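Member of DUF4221 family (Bacteroides vulgatus, PDB 3S9J) is of unknown function but folds as a six-bladed beta-propeller and probably reaches the cell envelope as a lipoprotein. Local coordinates at residues L27-F32 against G131-A136; A236-L241 against I316-F321; Y280-M285 against Y326-S331; L338-N343 against T358-K363. One frame throughout, in Å; residues are numbered along the deposited sequence.

Contact 1: L27-F32 against G131-A136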
loop_
_atom_site.group_PDB
_atom_site.type_symbol
_atom_site.label_atom_id
_atom_site.label_comp_id
_atom_site.label_asym_id
_atom_site.label_seq_id
_atom_site.Cartn_x
_atom_site.Cartn_y
_atom_site.Cartn_z
ATOM N N LEU A 27 13.612 5.760 -3.868
ATOM C CA LEU A 27 12.395 4.943 -3.933
ATOM C C LEU A 27 12.379 3.902 -2.834
ATOM O O LEU A 27 13.352 3.161 -2.669
ATOM C CB LEU A 27 12.317 4.194 -5.260
ATOM C CG LEU A 27 11.136 3.226 -5.405
ATOM C CD1 LEU A 27 9.848 4.016 -5.396
ATOM C CD2 LEU A 27 11.271 2.425 -6.692
ATOM N N SER A 28 11.256 3.842 -2.113
ATOM C CA SER A 28 10.939 2.754 -1.224
ATOM C C SER A 28 9.556 2.228 -1.528
ATOM O O SER A 28 8.651 3.020 -1.784
ATOM C CB SER A 28 10.925 3.228 0.230
ATOM O OG SER A 28 10.535 2.113 1.079
ATOM N N LYS A 29 9.399 0.904 -1.473
ATOM C CA LYS A 29 8.087 0.263 -1.622
ATOM C C LYS A 29 7.429 -0.048 -0.286
ATOM O O LYS A 29 6.338 -0.609 -0.267
ATOM C CB LYS A 29 8.187 -1.021 -2.451
ATOM C CG LYS A 29 8.603 -0.743 -3.905
ATOM C CD LYS A 29 8.522 -2.009 -4.752
ATOM C CE LYS A 29 8.819 -1.770 -6.213
ATOM N NZ LYS A 29 8.881 -3.118 -6.950
ATOM N N SER A 30 8.065 0.340 0.814
ATOM C CA SER A 30 7.521 0.083 2.145
ATOM C C SER A 30 7.908 1.253 3.068
ATOM O O SER A 30 8.880 1.183 3.856
ATOM C CB SER A 30 8.031 -1.241 2.659
ATOM O OG SER A 30 7.373 -1.609 3.886
HETATM N N MSE A 31 7.151 2.337 2.925
HETATM C CA MSE A 31 7.399 3.560 3.688
HETATM C C MSE A 31 6.116 3.947 4.400
HETATM O O MSE A 31 5.062 4.018 3.796
HETATM C CB MSE A 31 7.887 4.748 2.826
HETATM C CG MSE A 31 7.286 4.913 1.530
HETATM SE SE MSE A 31 7.631 6.847 1.075
HETATM C CE MSE A 31 5.777 7.378 1.537
ATOM N N PHE A 32 6.226 4.140 5.707
ATOM C CA PHE A 32 5.074 4.426 6.548
ATOM C C PHE A 32 5.387 5.513 7.550
ATOM O O PHE A 32 6.431 5.497 8.189
ATOM C CB PHE A 32 4.696 3.193 7.346
ATOM C CG PHE A 32 4.291 1.995 6.498
ATOM C CD1 PHE A 32 3.124 2.026 5.770
ATOM C CD2 PHE A 32 5.103 0.864 6.429
ATOM C CE1 PHE A 32 2.750 0.927 4.992
ATOM C CE2 PHE A 32 4.732 -0.245 5.699
ATOM C CZ PHE A 32 3.539 -0.211 4.951
ATOM N N GLY A 131 3.337 -3.187 2.698
ATOM C CA GLY A 131 4.075 -2.103 2.052
ATOM C C GLY A 131 3.176 -0.957 1.678
ATOM O O GLY A 131 2.006 -0.921 2.061
ATOM N N SER A 132 3.734 -0.046 0.869
ATOM C CA SER A 132 3.079 1.210 0.569
ATOM C C SER A 132 2.929 1.430 -0.931
ATOM O O SER A 132 2.233 2.342 -1.327
ATOM C CB SER A 132 3.887 2.381 1.184
ATOM O OG SER A 132 5.273 2.226 0.859
ATOM N N TYR A 133 3.568 0.610 -1.759
ATOM C CA TYR A 133 3.619 0.903 -3.215
ATOM C C TYR A 133 2.174 0.912 -3.729
ATOM O O TYR A 133 1.791 1.790 -4.496
ATOM C CB TYR A 133 4.462 -0.152 -3.911
ATOM C CG TYR A 133 5.021 0.238 -5.252
ATOM C CD1 TYR A 133 5.915 1.313 -5.366
ATOM C CD2 TYR A 133 4.755 -0.528 -6.379
ATOM C CE1 TYR A 133 6.506 1.648 -6.597
ATOM C CE2 TYR A 133 5.339 -0.189 -7.624
ATOM C CZ TYR A 133 6.210 0.890 -7.709
ATOM O OH TYR A 133 6.787 1.232 -8.931
ATOM N N TYR A 134 1.371 -0.042 -3.236
ATOM C CA TYR A 134 -0.053 0.209 -2.974
ATOM C C TYR A 134 -0.217 0.104 -1.461
ATOM O O TYR A 134 0.434 -0.707 -0.811
ATOM C CB TYR A 134 -0.978 -0.758 -3.717
ATOM C CG TYR A 134 -0.753 -2.227 -3.376
ATOM C CD1 TYR A 134 0.214 -2.969 -4.027
ATOM C CD2 TYR A 134 -1.547 -2.864 -2.446
ATOM C CE1 TYR A 134 0.429 -4.335 -3.714
ATOM C CE2 TYR A 134 -1.355 -4.206 -2.148
ATOM C CZ TYR A 134 -0.385 -4.930 -2.761
ATOM O OH TYR A 134 -0.244 -6.255 -2.395
ATOM N N ASN A 135 -1.094 0.903 -0.900
ATOM C CA ASN A 135 -1.211 0.933 0.540
ATOM C C ASN A 135 -1.708 -0.450 1.040
ATOM O O ASN A 135 -2.836 -0.876 0.737
ATOM C CB ASN A 135 -2.127 2.043 1.007
ATOM C CG ASN A 135 -1.982 2.318 2.501
ATOM O OD1 ASN A 135 -0.891 2.163 3.046
ATOM N ND2 ASN A 135 -3.082 2.687 3.160
ATOM N N ALA A 136 -0.845 -1.125 1.789
ATOM C CA ALA A 136 -1.128 -2.443 2.351
ATOM C C ALA A 136 -0.338 -2.566 3.674
ATOM O O ALA A 136 0.669 -3.246 3.747
ATOM C CB ALA A 136 -0.707 -3.505 1.388
HETATM O O HOH W 1 5.913 2.997 -1.574
#
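Near the middle of a six-bladed beta-propeller, Ser132, in the loop that precedes strand 139-141, meets the segment 27-32, which leads into strand 31-36, the first strand of its blade. Two straight bonds run in opposite senses between them. Ser132 N gives its hydrogen to Lys29 O at 2.9 Å, from above the carbonyl plane, and Ser132 OG accepts from Met31 N at 2.8 Å (169°). With OG set between its own backbone N and carbonyl carbon (chi1 48°), the hydroxyl points at Met31 N, and it also donates to a water that in turn donates to Ser28 O. Phe32 places CZ 3.3 Å from Gly131 O, which lies at the ring edge. At the partly exposed end of the contact, Lys29 runs extended across Tyr133, whose OH bonds Glu297. Lys29 CE stands over the middle of one face of the Tyr133 ring, 4.0 Å from its centroid, and Lys29 NZ, 4.9 Å from that centroid, adds a cation-pi contact.

Contact 2: A236-L241 against I316-F321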
loop_
_atom_site.group_PDB
_atom_site.type_symbol
_atom_site.label_atom_id
_atom_site.label_comp_id
_atom_site.label_asym_id
_atom_site.label_seq_id
_atom_site.Cartn_x
_atom_site.Cartn_y
_atom_site.Cartn_z
ATOM N N ALA A 236 -17.444 4.665 -3.729
ATOM C CA ALA A 236 -16.238 5.469 -3.685
ATOM C C ALA A 236 -15.726 5.653 -5.110
ATOM O O ALA A 236 -14.551 5.467 -5.385
ATOM C CB ALA A 236 -15.182 4.803 -2.805
ATOM N N LYS A 237 -16.642 6.027 -6.003
ATOM C CA LYS A 237 -16.364 6.175 -7.437
ATOM C C LYS A 237 -15.858 7.576 -7.740
ATOM O O LYS A 237 -16.401 8.567 -7.233
ATOM C CB LYS A 237 -17.670 5.915 -8.222
ATOM C CG LYS A 237 -17.632 6.283 -9.685
ATOM C CD LYS A 237 -18.983 6.055 -10.372
ATOM C CE LYS A 237 -18.912 6.580 -11.802
ATOM N NZ LYS A 237 -18.620 8.047 -11.906
ATOM N N SER A 238 -14.860 7.662 -8.604
ATOM C CA SER A 238 -14.389 8.933 -9.144
ATOM C C SER A 238 -15.423 9.550 -10.107
ATOM O O SER A 238 -15.968 8.842 -10.962
ATOM C CB SER A 238 -13.119 8.726 -9.947
ATOM O OG SER A 238 -12.782 9.912 -10.653
ATOM N N ARG A 239 -15.640 10.865 -9.980
ATOM C CA ARG A 239 -16.532 11.557 -10.918
ATOM C C ARG A 239 -15.972 11.604 -12.341
ATOM O O ARG A 239 -16.713 11.895 -13.269
ATOM C CB ARG A 239 -16.873 12.974 -10.428
ATOM C CG ARG A 239 -15.711 13.973 -10.418
ATOM C CD ARG A 239 -15.932 15.019 -9.310
ATOM N NE ARG A 239 -16.017 14.392 -7.987
ATOM C CZ ARG A 239 -16.504 14.971 -6.893
ATOM N NH1 ARG A 239 -16.964 16.211 -6.931
ATOM N NH2 ARG A 239 -16.527 14.297 -5.751
ATOM N N TYR A 240 -14.691 11.290 -12.522
ATOM C CA TYR A 240 -14.056 11.360 -13.826
ATOM C C TYR A 240 -14.027 10.029 -14.544
ATOM O O TYR A 240 -13.661 9.999 -15.697
ATOM C CB TYR A 240 -12.629 11.901 -13.689
ATOM C CG TYR A 240 -12.612 13.236 -13.002
ATOM C CD1 TYR A 240 -13.157 14.352 -13.629
ATOM C CD2 TYR A 240 -12.081 13.393 -11.716
ATOM C CE1 TYR A 240 -13.187 15.578 -13.023
ATOM C CE2 TYR A 240 -12.119 14.643 -11.086
ATOM C CZ TYR A 240 -12.661 15.733 -11.761
ATOM O OH TYR A 240 -12.713 16.981 -11.181
ATOM N N LEU A 241 -14.448 8.952 -13.872
ATOM C CA LEU A 241 -14.391 7.594 -14.429
ATOM C C LEU A 241 -15.761 6.977 -14.591
ATOM O O LEU A 241 -16.652 7.174 -13.777
ATOM C CB LEU A 241 -13.580 6.651 -13.512
ATOM C CG LEU A 241 -12.122 7.020 -13.247
ATOM C CD1 LEU A 241 -11.497 5.993 -12.293
ATOM C CD2 LEU A 241 -11.358 7.140 -14.576
ATOM N N ILE A 316 -16.813 13.720 -0.030
ATOM C CA ILE A 316 -16.914 15.156 0.233
ATOM C C ILE A 316 -16.103 16.006 -0.757
ATOM O O ILE A 316 -16.226 17.228 -0.780
ATOM C CB ILE A 316 -16.587 15.529 1.702
ATOM C CG1 ILE A 316 -15.198 15.019 2.149
ATOM C CG2 ILE A 316 -17.672 15.004 2.606
ATOM C CD1 ILE A 316 -14.687 15.692 3.437
ATOM N N GLY A 317 -15.288 15.358 -1.588
ATOM C CA GLY A 317 -14.583 16.063 -2.637
ATOM C C GLY A 317 -13.659 15.168 -3.423
ATOM O O GLY A 317 -13.434 13.994 -3.067
ATOM N N GLU A 318 -13.126 15.722 -4.504
ATOM C CA GLU A 318 -12.207 14.990 -5.346
ATOM C C GLU A 318 -11.355 15.965 -6.108
ATOM O O GLU A 318 -11.890 16.891 -6.739
ATOM C CB GLU A 318 -12.963 14.059 -6.313
ATOM C CG GLU A 318 -12.037 13.231 -7.209
ATOM C CD GLU A 318 -12.746 12.231 -8.113
ATOM O OE1 GLU A 318 -14.000 12.165 -8.100
ATOM O OE2 GLU A 318 -12.014 11.499 -8.829
ATOM N N THR A 319 -10.044 15.756 -6.086
ATOM C CA THR A 319 -9.128 16.662 -6.759
ATOM C C THR A 319 -8.313 15.898 -7.792
ATOM O O THR A 319 -7.801 14.823 -7.515
ATOM C CB THR A 319 -8.221 17.353 -5.734
ATOM O OG1 THR A 319 -9.018 18.247 -4.948
ATOM C CG2 THR A 319 -7.090 18.107 -6.416
ATOM N N LYS A 320 -8.206 16.449 -8.996
ATOM C CA LYS A 320 -7.480 15.804 -10.100
ATOM C C LYS A 320 -6.049 16.342 -10.119
ATOM O O LYS A 320 -5.798 17.502 -9.793
ATOM C CB LYS A 320 -8.198 16.094 -11.434
ATOM C CG LYS A 320 -7.921 15.113 -12.591
ATOM C CD LYS A 320 -9.152 15.075 -13.551
ATOM C CE LYS A 320 -8.784 15.061 -15.023
ATOM N NZ LYS A 320 -7.888 13.933 -15.401
ATOM N N PHE A 321 -5.110 15.474 -10.462
ATOM C CA PHE A 321 -3.701 15.810 -10.500
ATOM C C PHE A 321 -3.127 15.520 -11.866
ATOM O O PHE A 321 -3.531 14.564 -12.542
ATOM C CB PHE A 321 -2.925 14.986 -9.472
ATOM C CG PHE A 321 -3.283 15.299 -8.048
ATOM C CD1 PHE A 321 -4.413 14.757 -7.462
ATOM C CD2 PHE A 321 -2.474 16.107 -7.283
ATOM C CE1 PHE A 321 -4.748 15.041 -6.164
ATOM C CE2 PHE A 321 -2.813 16.381 -5.970
ATOM C CZ PHE A 321 -3.953 15.842 -5.422
HETATM O O HOH W 2 -15.820 11.447 -6.418
#
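Glu318, on the outermost strand 315-321 of its blade, reaches into the type I turn from Ser238 to Leu241. With CG anti to the backbone N (chi1 -179°), its extended chain sends the carboxylate straight into the turn. In one of the two conformers modelled for Arg239, Glu318 CB sits over one guanidinium face, 3.5 Å from Arg239 NE; Glu318 CG passes Tyr240 CE2 at 4.1 Å. Glu318 OE1 takes Arg239 N on its syn lone pair at 2.8 Å (166°), and on the anti side, out of the carboxylate plane, it receives Arg239 NE of that conformer at 3.0 Å in a salt bridge. A water joins the same oxygen to Lys237 O and Arg239 NH2, which also bonds Gln5 O. Glu318 OE2 accepts from Ser238 OG at 2.5 Å, also syn, and Ser305 is a further partner. The Tyr240 ring lies between Arg239 CG of that conformer and Lys320 CD, the latter 3.7 Å from the centroid. With Arg239 N and Ser238 OG on the syn lone pairs, the carboxylate is held against rotation and probably ionised, the arginine adding to this, and it joins the turn after strand 231-235 to the next blade.

Contact 3: Y280-M285 against Y326-S331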
loop_
_atom_site.group_PDB
_atom_site.type_symbol
_atom_site.label_atom_id
_atom_site.label_comp_id
_atom_site.label_asym_id
_atom_site.label_seq_id
_atom_site.Cartn_x
_atom_site.Cartn_y
_atom_site.Cartn_z
ATOM N N TYR A 280 -8.728 8.860 1.990
ATOM C CA TYR A 280 -8.319 9.253 0.644
ATOM C C TYR A 280 -8.310 8.009 -0.242
ATOM O O TYR A 280 -7.642 7.018 0.082
ATOM C CB TYR A 280 -6.925 9.879 0.640
ATOM C CG TYR A 280 -6.765 11.020 1.600
ATOM C CD1 TYR A 280 -7.445 12.208 1.410
ATOM C CD2 TYR A 280 -5.904 10.922 2.701
ATOM C CE1 TYR A 280 -7.328 13.263 2.309
ATOM C CE2 TYR A 280 -5.769 11.987 3.606
ATOM C CZ TYR A 280 -6.472 13.157 3.392
ATOM O OH TYR A 280 -6.369 14.209 4.288
ATOM N N ARG A 281 -9.017 8.062 -1.364
ATOM C CA ARG A 281 -8.915 7.008 -2.356
ATOM C C ARG A 281 -8.308 7.574 -3.636
ATOM O O ARG A 281 -8.799 8.560 -4.216
ATOM C CB ARG A 281 -10.278 6.370 -2.647
ATOM C CG ARG A 281 -10.140 5.069 -3.401
ATOM C CD ARG A 281 -11.464 4.416 -3.762
ATOM N NE ARG A 281 -11.235 3.039 -4.169
ATOM C CZ ARG A 281 -12.084 2.273 -4.834
ATOM N NH1 ARG A 281 -13.275 2.744 -5.225
ATOM N NH2 ARG A 281 -11.723 1.032 -5.129
ATOM N N PHE A 282 -7.235 6.949 -4.086
ATOM C CA PHE A 282 -6.566 7.382 -5.310
ATOM C C PHE A 282 -7.213 6.676 -6.513
ATOM O O PHE A 282 -7.555 5.493 -6.433
ATOM C CB PHE A 282 -5.073 7.023 -5.250
ATOM C CG PHE A 282 -4.243 7.927 -4.352
ATOM C CD1 PHE A 282 -4.494 8.002 -2.984
ATOM C CD2 PHE A 282 -3.212 8.681 -4.868
ATOM C CE1 PHE A 282 -3.730 8.827 -2.172
ATOM C CE2 PHE A 282 -2.449 9.513 -4.069
ATOM C CZ PHE A 282 -2.701 9.574 -2.696
ATOM N N ALA A 283 -7.346 7.397 -7.627
ATOM C CA ALA A 283 -7.919 6.851 -8.864
ATOM C C ALA A 283 -6.977 7.171 -10.013
ATOM O O ALA A 283 -6.514 8.302 -10.110
ATOM C CB ALA A 283 -9.279 7.480 -9.112
ATOM N N GLU A 284 -6.687 6.175 -10.849
ATOM C CA GLU A 284 -5.855 6.356 -12.017
ATOM C C GLU A 284 -6.755 6.650 -13.214
ATOM O O GLU A 284 -7.693 5.915 -13.476
ATOM C CB GLU A 284 -5.016 5.107 -12.289
ATOM C CG GLU A 284 -4.205 4.629 -11.100
ATOM C CD GLU A 284 -3.180 3.541 -11.420
ATOM O OE1 GLU A 284 -3.282 2.837 -12.457
ATOM O OE2 GLU A 284 -2.230 3.400 -10.610
HETATM N N MSE A 285 -6.433 7.711 -13.945
HETATM C CA MSE A 285 -7.180 8.095 -15.138
HETATM C C MSE A 285 -6.802 7.221 -16.315
HETATM O O MSE A 285 -5.715 6.631 -16.336
HETATM C CB MSE A 285 -6.910 9.544 -15.482
HETATM C CG MSE A 285 -7.301 10.543 -14.377
HETATM SE SE MSE A 285 -9.173 10.559 -13.942
HETATM C CE MSE A 285 -9.191 9.442 -12.350
ATOM N N TYR A 326 4.026 13.865 -9.965
ATOM C CA TYR A 326 4.004 13.152 -8.709
ATOM C C TYR A 326 4.359 11.685 -8.858
ATOM O O TYR A 326 4.158 11.074 -9.919
ATOM C CB TYR A 326 2.604 13.254 -8.073
ATOM C CG TYR A 326 2.209 14.669 -7.829
ATOM C CD1 TYR A 326 2.683 15.361 -6.715
ATOM C CD2 TYR A 326 1.371 15.343 -8.710
ATOM C CE1 TYR A 326 2.339 16.686 -6.495
ATOM C CE2 TYR A 326 1.022 16.669 -8.493
ATOM C CZ TYR A 326 1.509 17.324 -7.392
ATOM O OH TYR A 326 1.206 18.636 -7.184
ATOM N N PHE A 327 4.883 11.112 -7.777
ATOM C CA PHE A 327 5.121 9.692 -7.674
ATOM C C PHE A 327 4.182 9.222 -6.555
ATOM O O PHE A 327 4.571 9.144 -5.371
ATOM C CB PHE A 327 6.598 9.385 -7.376
ATOM C CG PHE A 327 6.938 7.944 -7.562
ATOM C CD1 PHE A 327 7.338 7.469 -8.813
ATOM C CD2 PHE A 327 6.763 7.032 -6.541
ATOM C CE1 PHE A 327 7.614 6.101 -9.007
ATOM C CE2 PHE A 327 7.040 5.688 -6.749
ATOM C CZ PHE A 327 7.449 5.232 -7.975
ATOM N N TYR A 328 2.911 8.995 -6.914
ATOM C CA TYR A 328 1.886 8.789 -5.891
ATOM C C TYR A 328 1.987 7.440 -5.197
ATOM O O TYR A 328 1.342 7.259 -4.160
ATOM C CB TYR A 328 0.470 9.032 -6.440
ATOM C CG TYR A 328 0.068 8.161 -7.604
ATOM C CD1 TYR A 328 -0.338 6.839 -7.389
ATOM C CD2 TYR A 328 0.089 8.633 -8.895
ATOM C CE1 TYR A 328 -0.697 6.007 -8.446
ATOM C CE2 TYR A 328 -0.309 7.815 -9.972
ATOM C CZ TYR A 328 -0.693 6.516 -9.750
ATOM O OH TYR A 328 -1.049 5.678 -10.770
ATOM N N LYS A 329 2.783 6.526 -5.725
ATOM C CA LYS A 329 3.083 5.288 -5.039
ATOM C C LYS A 329 4.052 5.461 -3.851
ATOM O O LYS A 329 4.379 4.478 -3.172
ATOM C CB LYS A 329 3.559 4.212 -6.015
ATOM C CG LYS A 329 2.451 3.872 -7.014
ATOM C CD LYS A 329 2.758 2.655 -7.843
ATOM C CE LYS A 329 1.653 2.384 -8.835
ATOM N NZ LYS A 329 1.908 1.177 -9.709
HETATM N N MSE A 330 4.453 6.712 -3.601
HETATM C CA MSE A 330 5.074 7.123 -2.339
HETATM C C MSE A 330 4.262 8.261 -1.723
HETATM O O MSE A 330 4.530 9.456 -1.957
HETATM C CB MSE A 330 6.521 7.537 -2.542
HETATM C CG MSE A 330 7.486 6.361 -2.655
HETATM SE SE MSE A 330 9.342 6.879 -2.423
HETATM C CE MSE A 330 9.555 7.966 -4.037
ATOM N N SER A 331 3.207 7.879 -1.014
ATOM C CA SER A 331 2.309 8.821 -0.357
ATOM C C SER A 331 2.165 8.401 1.110
ATOM O O SER A 331 2.277 7.215 1.422
ATOM C CB SER A 331 0.929 8.847 -1.042
ATOM O OG SER A 331 1.032 9.405 -2.339
HETATM O O HOH W 3 -0.820 1.152 -10.451
#
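Phe282 and Tyr328 pack between strand 278-284 and the corner where the chain turns at residues 329 and 330, and the apolar half of the contact is its close-packed part. Phe282 CE2 lies 3.8 Å from Tyr328 CB, while Phe282 CZ is 3.8 Å from Ser331 OG. Ser331, just after the type I turn from Phe327 to Met330, donates from OG back to Tyr328 O at 2.8 Å. Tyr328 holds CG between its backbone N and carbonyl carbon (chi1 59°), and the ring then slides past Phe282 in the opposite sense, taking its OH to Glu284. The polar half, though also buried, holds a bound water. Tyr328 OH donates to Glu284 OE2 at 2.6 Å; the oxygen lies near the plane of the ring, at its edge, but the hydroxyl comes from well above the carboxylate plane (61°). The water donates to the same OE2 and accepts from Lys329 NZ, which also bonds Thr298 OG1. It bridges charges that stay 4.8 Å apart between Glu284 OE2 and Lys329 NZ. Lys302 and Arg266 form salt bridges with the other oxygen, OE1, which would favour an ionised carboxylate. Around the contact, strand 266-273 adds His269, edge-to-face with Phe282, and strand 304-309 adds Val306 against the same ring; on the side of the next blade, Ile340 of strand 337-341 packs on Ser331.

Contact 4: L338-N343 against T358-K363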
loop_
_atom_site.group_PDB
_atom_site.type_symbol
_atom_site.label_atom_id
_atom_site.label_comp_id
_atom_site.label_asym_id
_atom_site.label_seq_id
_atom_site.Cartn_x
_atom_site.Cartn_y
_atom_site.Cartn_z
ATOM N N LEU A 338 -1.910 15.235 3.714
ATOM C CA LEU A 338 -1.568 14.153 2.801
ATOM C C LEU A 338 -0.350 14.515 1.999
ATOM O O LEU A 338 -0.341 15.520 1.240
ATOM C CB LEU A 338 -2.740 13.864 1.854
ATOM C CG LEU A 338 -2.523 12.835 0.736
ATOM C CD1 LEU A 338 -2.203 11.448 1.308
ATOM C CD2 LEU A 338 -3.730 12.810 -0.219
ATOM N N TYR A 339 0.697 13.718 2.162
ATOM C CA TYR A 339 1.938 13.968 1.469
ATOM C C TYR A 339 2.060 13.051 0.267
ATOM O O TYR A 339 1.915 11.844 0.390
ATOM C CB TYR A 339 3.128 13.755 2.379
ATOM C CG TYR A 339 3.289 14.806 3.465
ATOM C CD1 TYR A 339 2.606 14.690 4.663
ATOM C CD2 TYR A 339 4.175 15.851 3.323
ATOM C CE1 TYR A 339 2.772 15.628 5.689
ATOM C CE2 TYR A 339 4.353 16.801 4.363
ATOM C CZ TYR A 339 3.636 16.672 5.533
ATOM O OH TYR A 339 3.799 17.577 6.580
ATOM N N ILE A 340 2.368 13.646 -0.890
ATOM C CA ILE A 340 2.531 12.909 -2.134
ATOM C C ILE A 340 3.882 13.262 -2.689
ATOM O O ILE A 340 4.215 14.458 -2.861
ATOM C CB ILE A 340 1.418 13.229 -3.162
ATOM C CG1 ILE A 340 0.030 13.068 -2.533
ATOM C CG2 ILE A 340 1.556 12.363 -4.460
ATOM C CD1 ILE A 340 -1.133 13.391 -3.497
ATOM N N SER A 341 4.671 12.232 -3.004
ATOM C CA SER A 341 6.021 12.477 -3.509
ATOM C C SER A 341 6.005 13.143 -4.855
ATOM O O SER A 341 5.104 12.878 -5.704
ATOM C CB SER A 341 6.809 11.167 -3.616
ATOM O OG SER A 341 8.080 11.345 -4.215
ATOM N N GLU A 342 7.030 13.968 -5.086
ATOM C CA GLU A 342 7.286 14.570 -6.415
ATOM C C GLU A 342 8.451 13.906 -7.149
ATOM O O GLU A 342 8.989 14.474 -8.095
ATOM C CB GLU A 342 7.487 16.095 -6.289
ATOM C CG GLU A 342 6.161 16.807 -6.004
ATOM C CD GLU A 342 6.098 18.270 -6.438
ATOM O OE1 GLU A 342 6.906 18.714 -7.290
ATOM O OE2 GLU A 342 5.207 18.978 -5.914
ATOM N N ASN A 343 8.861 12.715 -6.720
ATOM C CA ASN A 343 9.979 12.006 -7.348
ATOM C C ASN A 343 9.523 11.208 -8.589
ATOM O O ASN A 343 9.780 10.028 -8.703
ATOM C CB ASN A 343 10.671 11.094 -6.361
ATOM C CG ASN A 343 11.470 11.870 -5.363
ATOM O OD1 ASN A 343 10.898 12.416 -4.435
ATOM N ND2 ASN A 343 12.788 11.952 -5.563
ATOM N N THR A 358 4.995 16.884 -1.467
ATOM C CA THR A 358 4.139 18.031 -1.286
ATOM C C THR A 358 3.005 17.661 -0.330
ATOM O O THR A 358 2.410 16.591 -0.454
ATOM C CB THR A 358 3.588 18.527 -2.622
ATOM O OG1 THR A 358 4.686 18.991 -3.417
ATOM C CG2 THR A 358 2.584 19.655 -2.398
ATOM N N CYS A 359 2.733 18.545 0.629
ATOM C CA CYS A 359 1.651 18.371 1.578
ATOM C C CYS A 359 0.383 18.995 1.026
ATOM O O CYS A 359 0.389 20.166 0.643
ATOM C CB CYS A 359 2.001 19.061 2.898
ATOM S SG CYS A 359 0.760 18.832 4.176
ATOM N N PHE A 360 -0.678 18.207 0.970
ATOM C CA PHE A 360 -1.992 18.663 0.535
ATOM C C PHE A 360 -2.947 18.756 1.695
ATOM O O PHE A 360 -3.144 17.785 2.416
ATOM C CB PHE A 360 -2.556 17.732 -0.532
ATOM C CG PHE A 360 -1.803 17.815 -1.808
ATOM C CD1 PHE A 360 -2.152 18.757 -2.770
ATOM C CD2 PHE A 360 -0.684 17.024 -2.010
ATOM C CE1 PHE A 360 -1.421 18.880 -3.943
ATOM C CE2 PHE A 360 0.059 17.139 -3.156
ATOM C CZ PHE A 360 -0.299 18.084 -4.140
ATOM N N LYS A 361 -3.537 19.944 1.853
ATOM C CA LYS A 361 -4.544 20.208 2.888
ATOM C C LYS A 361 -5.930 20.234 2.297
ATOM O O LYS A 361 -6.104 20.515 1.114
ATOM C CB LYS A 361 -4.236 21.530 3.595
ATOM C CG LYS A 361 -2.865 21.461 4.310
ATOM C CD LYS A 361 -2.654 22.541 5.339
ATOM C CE LYS A 361 -1.459 22.204 6.258
ATOM N NZ LYS A 361 -1.900 21.692 7.609
ATOM N N ILE A 362 -6.920 19.943 3.136
ATOM C CA ILE A 362 -8.322 19.929 2.738
ATOM C C ILE A 362 -8.848 21.339 2.904
ATOM O O ILE A 362 -8.767 21.888 3.993
ATOM C CB ILE A 362 -9.129 18.993 3.644
ATOM C CG1 ILE A 362 -8.601 17.560 3.536
ATOM C CG2 ILE A 362 -10.616 19.056 3.316
ATOM C CD1 ILE A 362 -9.173 16.628 4.558
ATOM N N LYS A 363 -9.350 21.930 1.829
ATOM C CA LYS A 363 -9.950 23.284 1.881
ATOM C C LYS A 363 -11.382 23.257 1.339
ATOM O O LYS A 363 -11.688 22.487 0.431
ATOM C CB LYS A 363 -9.122 24.263 1.049
ATOM C CG LYS A 363 -7.640 24.413 1.456
ATOM C CD LYS A 363 -7.445 24.969 2.875
ATOM C CE LYS A 363 -5.968 25.303 3.149
ATOM N NZ LYS A 363 -5.635 25.336 4.615
#
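The Tyr339 ring carries Cys359 on one face: CB lies 3.6 Å from Tyr339 CE2, and SG, anti to its backbone N (chi1 -177°), stands 4.1 Å from the ring centroid in a sulfur-aromatic contact. Phe332 also stacks with Tyr339. The Phe360 ring has Leu338 O in plane at its edge and meets Phe321 edge-to-face; Ile340 CD1 approaches its CE2 to 3.9 Å, the side chains crossing at about a right angle. Between these two groups, which lie on opposite faces of the sheet, the backbones pair as antiparallel strands. Leu338 with Phe360 and Ile340 with Thr358 are hydrogen-bonded pairs, the shortest bond being Phe360 N to Leu338 O at 2.7 Å; Tyr339 with Cys359 is the non-hydrogen-bonded pair between them. Thr358 OG1, also bonded by Gln15 NE2, donates to Glu342 OE2 at 2.6 Å, while Asn347 ND2 bonds Glu342 OE1. Strands 337-341 and 354-364 are the inner strands of a four-stranded propeller blade, with 327-334 flanking the first and the N-terminal strand 8-19 the second.

From the N terminus, the chain first lays down strand 8-19, which later borders strand 354-364 of contact 4, so that the last blade is completed by both ends of the chain, as in the velcro closure of propellers. Contact 1 then closes a loop of about a hundred residues near the centre, before any other contact opens. Contacts 2 and 3 cross, because 280-285 lies between the two segments of contact 2 and 326-331 follows both; they link neighbouring blades. Contact 4 comes last, a short closure within one blade. Contact 3 touches all the others: Lys329 meets Tyr133 of contact 1, Arg281 reaches Ala236 of contact 2, and Phe327 meets Ser341 of contact 4.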